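Local structure of SCO family protein (Aquifex aeolicus, 3ME7) at residues T12-E20 and L78-K86. The protein probably binds copper and transfers electrons, as a thioredoxin-fold member of the SCO1/2 family with a redox-active disulfide. Residues are numbered along the deposited sequence; the frame is centred on the assembly and turned at random. Where two conformers were deposited one is given.
Sequences TLVDSYGNE and LEDIKRFQK. With SO4 (sulfate ion), chain C.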
ATOM      1  N   THR A  12       7.713   6.094 -10.203  1.00  9.83           N
ATOM      2  CA  THR A  12       7.757   4.898 -11.021  1.00  9.89           C
ATOM      3  C   THR A  12       7.897   3.674 -10.128  1.00  9.15           C
ATOM      4  O   THR A  12       8.820   3.602  -9.286  1.00  8.02           O
ATOM      5  CB  THR A  12       8.903   4.950 -12.054  1.00 10.68           C
ATOM      6  OG1 THR A  12       8.706   6.068 -12.938  1.00 13.40           O
ATOM      7  CG2 THR A  12       8.920   3.659 -12.884  1.00 11.36           C
ATOM      8  N   LEU A  13       6.962   2.737 -10.307  1.00  8.82           N
ATOM      9  CA  LEU A  13       6.945   1.448  -9.629  1.00  9.08           C
ATOM     10  C   LEU A  13       7.138   0.337 -10.652  1.00  9.39           C
ATOM     11  O   LEU A  13       6.877   0.521 -11.845  1.00  9.19           O
ATOM     12  CB  LEU A  13       5.602   1.272  -8.906  1.00 10.20           C
ATOM     13  CG  LEU A  13       5.242   2.376  -7.909  1.00 11.15           C
ATOM     14  CD1 LEU A  13       3.739   2.227  -7.527  1.00 11.45           C
ATOM     15  CD2 LEU A  13       6.132   2.345  -6.701  1.00 11.72           C
ATOM     16  N   VAL A  14       7.605  -0.815 -10.187  1.00  8.33           N
ATOM     17  CA  VAL A  14       7.801  -1.998 -11.021  1.00  8.53           C
ATOM     18  C   VAL A  14       7.141  -3.153 -10.268  1.00  8.99           C
ATOM     19  O   VAL A  14       7.493  -3.425  -9.091  1.00  8.37           O
ATOM     20  CB  VAL A  14       9.295  -2.300 -11.243  1.00  8.50           C
ATOM     21  CG1 VAL A  14       9.473  -3.395 -12.289  1.00 11.20           C
ATOM     22  CG2 VAL A  14      10.047  -1.035 -11.672  1.00 10.89           C
ATOM     23  N   ASP A  15       6.166  -3.799 -10.915  1.00  9.76           N
ATOM     24  CA  ASP A  15       5.495  -4.934 -10.289  1.00  9.83           C
ATOM     25  C   ASP A  15       6.330  -6.215 -10.349  1.00 10.29           C
ATOM     26  O   ASP A  15       7.409  -6.233 -10.931  1.00  9.21           O
ATOM     27  CB  ASP A  15       4.055  -5.129 -10.805  1.00  9.91           C
ATOM     28  CG  ASP A  15       3.989  -5.720 -12.178  1.00  9.50           C
ATOM     29  OD1 ASP A  15       4.998  -6.253 -12.662  1.00 10.57           O
ATOM     30  OD2 ASP A  15       2.872  -5.676 -12.745  1.00 10.71           O
ATOM     31  N   SER A  16       5.830  -7.278  -9.724  1.00 10.88           N
ATOM     32  CA  SER A  16       6.614  -8.502  -9.566  1.00 11.15           C
ATOM     33  C   SER A  16       6.798  -9.261 -10.878  1.00 12.65           C
ATOM     34  O   SER A  16       7.561 -10.228 -10.931  1.00 14.00           O
ATOM     35  CB  SER A  16       5.966  -9.416  -8.524  1.00 11.58           C
ATOM     36  OG  SER A  16       4.610  -9.671  -8.862  1.00 12.30           O
ATOM     37  N   TYR A  17       6.097  -8.832 -11.923  1.00 13.24           N
ATOM     38  CA  TYR A  17       6.300  -9.379 -13.271  1.00 14.06           C
ATOM     39  C   TYR A  17       7.278  -8.561 -14.103  1.00 13.84           C
ATOM     40  O   TYR A  17       7.578  -8.917 -15.249  1.00 14.08           O
ATOM     41  CB  TYR A  17       4.969  -9.496 -14.018  1.00 15.52           C
ATOM     42  CG  TYR A  17       3.983 -10.393 -13.325  1.00 20.60           C
ATOM     43  CD1 TYR A  17       3.975 -11.764 -13.564  1.00 16.69           C
ATOM     44  CD2 TYR A  17       3.074  -9.874 -12.405  1.00 16.85           C
ATOM     45  CE1 TYR A  17       3.067 -12.599 -12.914  1.00 20.78           C
ATOM     46  CE2 TYR A  17       2.166 -10.699 -11.745  1.00 20.88           C
ATOM     47  CZ  TYR A  17       2.171 -12.057 -12.001  1.00 17.12           C
ATOM     48  OH  TYR A  17       1.281 -12.875 -11.352  1.00 21.20           O
ATOM     49  N   GLY A  18       7.764  -7.466 -13.526  1.00 12.94           N
ATOM     50  CA  GLY A  18       8.683  -6.564 -14.212  1.00 12.96           C
ATOM     51  C   GLY A  18       7.979  -5.475 -15.011  1.00 12.92           C
ATOM     52  O   GLY A  18       8.629  -4.723 -15.737  1.00 13.64           O
ATOM     53  N   ASN A  19       6.656  -5.386 -14.881  1.00 12.06           N
ATOM     54  CA  ASN A  19       5.906  -4.304 -15.536  1.00 12.22           C
ATOM     55  C   ASN A  19       6.125  -2.971 -14.854  1.00 11.63           C
ATOM     56  O   ASN A  19       5.836  -2.812 -13.672  1.00 11.39           O
ATOM     57  CB  ASN A  19       4.402  -4.585 -15.549  1.00 13.00           C
ATOM     58  CG  ASN A  19       4.053  -5.870 -16.258  1.00 15.14           C
ATOM     59  OD1 ASN A  19       4.458  -6.091 -17.407  1.00 14.47           O
ATOM     60  ND2 ASN A  19       3.295  -6.732 -15.583  1.00 14.09           N
ATOM     61  N   GLU A  20       6.620  -2.007 -15.613  1.00 12.03           N
ATOM     62  CA  GLU A  20       6.871  -0.679 -15.079  1.00 12.37           C
ATOM     63  C   GLU A  20       5.674   0.236 -15.319  1.00 12.53           C
ATOM     64  O   GLU A  20       5.076   0.223 -16.399  1.00 13.11           O
ATOM     65  CB  GLU A  20       8.081  -0.097 -15.790  1.00 13.86           C
ATOM     66  CG  GLU A  20       9.002   0.620 -14.919  1.00 20.89           C
ATOM     67  CD  GLU A  20      10.316   0.873 -15.605  1.00 14.78           C
ATOM     68  OE1 GLU A  20      11.177  -0.033 -15.651  1.00 20.52           O
ATOM     69  OE2 GLU A  20      10.455   1.984 -16.100  1.00 20.47           O
ATOM     70  N   LEU A  78      13.363  -7.497  -8.213  1.00 11.26           N
ATOM     71  CA  LEU A  78      12.191  -8.146  -8.819  1.00 11.61           C
ATOM     72  C   LEU A  78      12.052  -9.596  -8.360  1.00 11.07           C
ATOM     73  O   LEU A  78      10.957 -10.055  -8.076  1.00 10.30           O
ATOM     74  CB  LEU A  78      12.245  -8.041 -10.344  1.00 12.95           C
ATOM     75  CG  LEU A  78      12.112  -6.606 -10.870  1.00 12.22           C
ATOM     76  CD1 LEU A  78      12.260  -6.589 -12.385  1.00 14.45           C
ATOM     77  CD2 LEU A  78      10.788  -5.988 -10.475  1.00 14.73           C
ATOM     78  N   GLU A  79      13.175 -10.302  -8.258  1.00 11.36           N
ATOM     79  CA  GLU A  79      13.192 -11.654  -7.709  1.00 11.08           C
ATOM     80  C   GLU A  79      12.569 -11.703  -6.306  1.00 10.99           C
ATOM     81  O   GLU A  79      11.734 -12.561  -6.015  1.00 11.28           O
ATOM     82  CB  GLU A  79      14.648 -12.153  -7.692  1.00 12.93           C
ATOM     83  CG  GLU A  79      14.890 -13.507  -7.059  1.00 28.02           C
ATOM     84  CD  GLU A  79      16.363 -13.897  -7.094  1.00 15.88           C
ATOM     85  OE1 GLU A  79      17.166 -13.308  -6.329  1.00 28.56           O
ATOM     86  OE2 GLU A  79      16.715 -14.795  -7.880  1.00 28.42           O
ATOM     87  N   ASP A  80      12.979 -10.759  -5.463  1.00 10.23           N
ATOM     88  CA  ASP A  80      12.466 -10.671  -4.091  1.00 10.61           C
ATOM     89  C   ASP A  80      10.960 -10.434  -4.025  1.00 10.09           C
ATOM     90  O   ASP A  80      10.270 -11.082  -3.230  1.00 10.50           O
ATOM     91  CB  ASP A  80      13.181  -9.576  -3.304  1.00 11.51           C
ATOM     92  CG  ASP A  80      14.639  -9.884  -3.065  1.00 10.43           C
ATOM     93  OD1 ASP A  80      14.960 -11.004  -2.622  1.00 12.81           O
ATOM     94  OD2 ASP A  80      15.474  -9.004  -3.316  1.00 12.45           O
ATOM     95  N   ILE A  81      10.454  -9.498  -4.833  1.00 10.23           N
ATOM     96  CA  ILE A  81       9.018  -9.208  -4.774  1.00  9.91           C
ATOM     97  C   ILE A  81       8.163 -10.311  -5.397  1.00 10.19           C
ATOM     98  O   ILE A  81       7.038 -10.538  -4.957  1.00 10.43           O
ATOM     99  CB  ILE A  81       8.636  -7.797  -5.294  1.00 10.50           C
ATOM    100  CG1 ILE A  81       9.129  -7.558  -6.726  1.00 11.22           C
ATOM    101  CG2 ILE A  81       9.114  -6.725  -4.310  1.00 11.31           C
ATOM    102  CD1 ILE A  81       8.502  -6.313  -7.354  1.00 10.12           C
ATOM    103  N   LYS A  82       8.700 -10.981  -6.416  1.00 10.53           N
ATOM    104  CA  LYS A  82       8.045 -12.150  -6.998  0.50 10.88           C
ATOM    105  C   LYS A  82       7.916 -13.269  -5.961  1.00 10.92           C
ATOM    106  O   LYS A  82       6.867 -13.908  -5.850  1.00 11.01           O
ATOM    107  CB  LYS A  82       8.817 -12.637  -8.229  0.50 10.81           C
ATOM    108  CG  LYS A  82       8.120 -13.754  -8.996  0.50 16.29           C
ATOM    109  CD  LYS A  82       6.724 -13.325  -9.380  0.50 11.58           C
ATOM    110  CE  LYS A  82       5.925 -14.464  -9.983  0.50 17.17           C
ATOM    111  NZ  LYS A  82       4.480 -14.127 -10.054  0.50 11.49           N
ATOM    112  N   ARG A  83       8.992 -13.508  -5.216  1.00 11.24           N
ATOM    113  CA  ARG A  83       8.959 -14.483  -4.109  1.00 11.13           C
ATOM    114  C   ARG A  83       7.872 -14.116  -3.070  1.00 10.82           C
ATOM    115  O   ARG A  83       7.078 -14.968  -2.653  1.00 10.75           O
ATOM    116  CB  ARG A  83      10.342 -14.573  -3.456  1.00 12.51           C
ATOM    117  CG  ARG A  83      10.545 -15.779  -2.512  1.00 18.55           C
ATOM    118  CD  ARG A  83      11.882 -15.683  -1.747  1.00 16.03           C
ATOM    119  NE  ARG A  83      11.886 -14.515  -0.866  1.00 19.92           N
ATOM    120  CZ  ARG A  83      12.731 -13.487  -0.953  1.00 18.64           C
ATOM    121  NH1 ARG A  83      13.684 -13.466  -1.873  1.00 20.10           N
ATOM    122  NH2 ARG A  83      12.604 -12.466  -0.120  1.00 20.87           N
ATOM    123  N   PHE A  84       7.807 -12.835  -2.705  1.00 10.36           N
ATOM    124  CA  PHE A  84       6.792 -12.352  -1.759  1.00 10.83           C
ATOM    125  C   PHE A  84       5.370 -12.575  -2.291  1.00 11.32           C
ATOM    126  O   PHE A  84       4.510 -13.067  -1.567  1.00 11.96           O
ATOM    127  CB  PHE A  84       7.038 -10.871  -1.429  1.00 11.26           C
ATOM    128  CG  PHE A  84       6.179 -10.337  -0.310  1.00 11.67           C
ATOM    129  CD1 PHE A  84       4.895  -9.836  -0.573  1.00 11.82           C
ATOM    130  CD2 PHE A  84       6.655 -10.313   0.998  1.00 12.36           C
ATOM    131  CE1 PHE A  84       4.092  -9.350   0.468  1.00 11.87           C
ATOM    132  CE2 PHE A  84       5.860  -9.810   2.036  1.00 12.52           C
ATOM    133  CZ  PHE A  84       4.586  -9.333   1.759  1.00 12.70           C
ATOM    134  N   GLN A  85       5.147 -12.252  -3.569  1.00 10.91           N
ATOM    135  CA  GLN A  85       3.826 -12.404  -4.188  1.00 11.43           C
ATOM    136  C   GLN A  85       3.339 -13.845  -4.113  1.00 11.67           C
ATOM    137  O   GLN A  85       2.199 -14.112  -3.725  1.00 11.85           O
ATOM    138  CB  GLN A  85       3.864 -11.951  -5.647  1.00 11.50           C
ATOM    139  CG  GLN A  85       2.511 -12.094  -6.356  1.00 13.03           C
ATOM    140  CD  GLN A  85       2.635 -12.284  -7.842  1.00 12.46           C
ATOM    141  OE1 GLN A  85       3.705 -12.090  -8.412  1.00 13.81           O
ATOM    142  NE2 GLN A  85       1.543 -12.704  -8.486  1.00 14.16           N
ATOM    143  N   LYS A  86       4.225 -14.765  -4.479  1.00 11.69           N
ATOM    144  CA  LYS A  86       3.889 -16.185  -4.491  1.00 12.95           C
ATOM    145  C   LYS A  86       3.674 -16.689  -3.075  1.00 13.23           C
ATOM    146  O   LYS A  86       2.772 -17.497  -2.836  1.00 14.84           O
ATOM    147  CB  LYS A  86       4.995 -16.983  -5.175  1.00 14.63           C
ATOM    148  CG  LYS A  86       5.000 -16.870  -6.690  1.00 28.48           C
ATOM    149  CD  LYS A  86       5.867 -17.961  -7.317  1.00 18.44           C
ATOM    150  CE  LYS A  86       5.763 -17.965  -8.832  1.00 29.27           C
ATOM    151  NZ  LYS A  86       6.134 -19.294  -9.381  1.00 20.05           N
TER
HETATM  152  S   SO4 C 501      15.883  -5.342 -10.286  1.00 15.65           S
HETATM  153  O1  SO4 C 501      14.941  -4.786  -9.321  1.00 20.24           O
HETATM  154  O2  SO4 C 501      15.694  -4.689 -11.572  1.00 21.51           O
HETATM  155  O3  SO4 C 501      17.255  -5.151  -9.805  1.00 20.02           O
HETATM  156  O4  SO4 C 501      15.615  -6.771 -10.452  1.00 19.97           O
HETATM  157  O   HOH W   1       2.134 -15.769 -11.511  1.00 39.03           O
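The amide of Q85 accepts a hydrogen bond from S16 and donates one to Y17, joining the turn after strand 12-15 to helix 78-87. S16 OG donates to Q85 OE1 at 2.6 Å, with OG 55° out of the carbonyl plane; a second donor to the same OE1, K82 NZ from the opposite face, is doubtful because K82 has two conformers. The other end of the amide, Q85 NE2, gives Y17 OH a nearly straight bond of 2.9 Å (165°) lying in the amide plane, and also bonds to the backbone O of I90. Q85 spans the distance to the turn by an extended chain, its CG opposite the backbone N (chi1 180°). Replacing Q85 by alanine would probably leave S16 OG without this acceptor and Y17 OH without its amide donor. One water also bonds to Y17 OH.

Apolar contacts lie nearer the helix start. L78 CD2 presses on V14 CG1 at 3.4 Å, tighter than ordinary van der Waals contact, the two side chains crossing at about a right angle. I81 CD1 lies 3.6 Å from S16 CA.

The turn is itself braced: D15 to G18 form a type I turn, and D15 OD1 accepts Y17 N (2.9 Å) in an Asx turn and N19 N from the opposite face. A sulfate, probably from the crystallisation liquor, meets L78 N and K99 NZ.

In this thioredoxin-like domain the helix thus meets an edge hairpin, 12-15 with 20-22, through one amide using both its ends, which makes the polar part of the contact directional beside a small apolar patch.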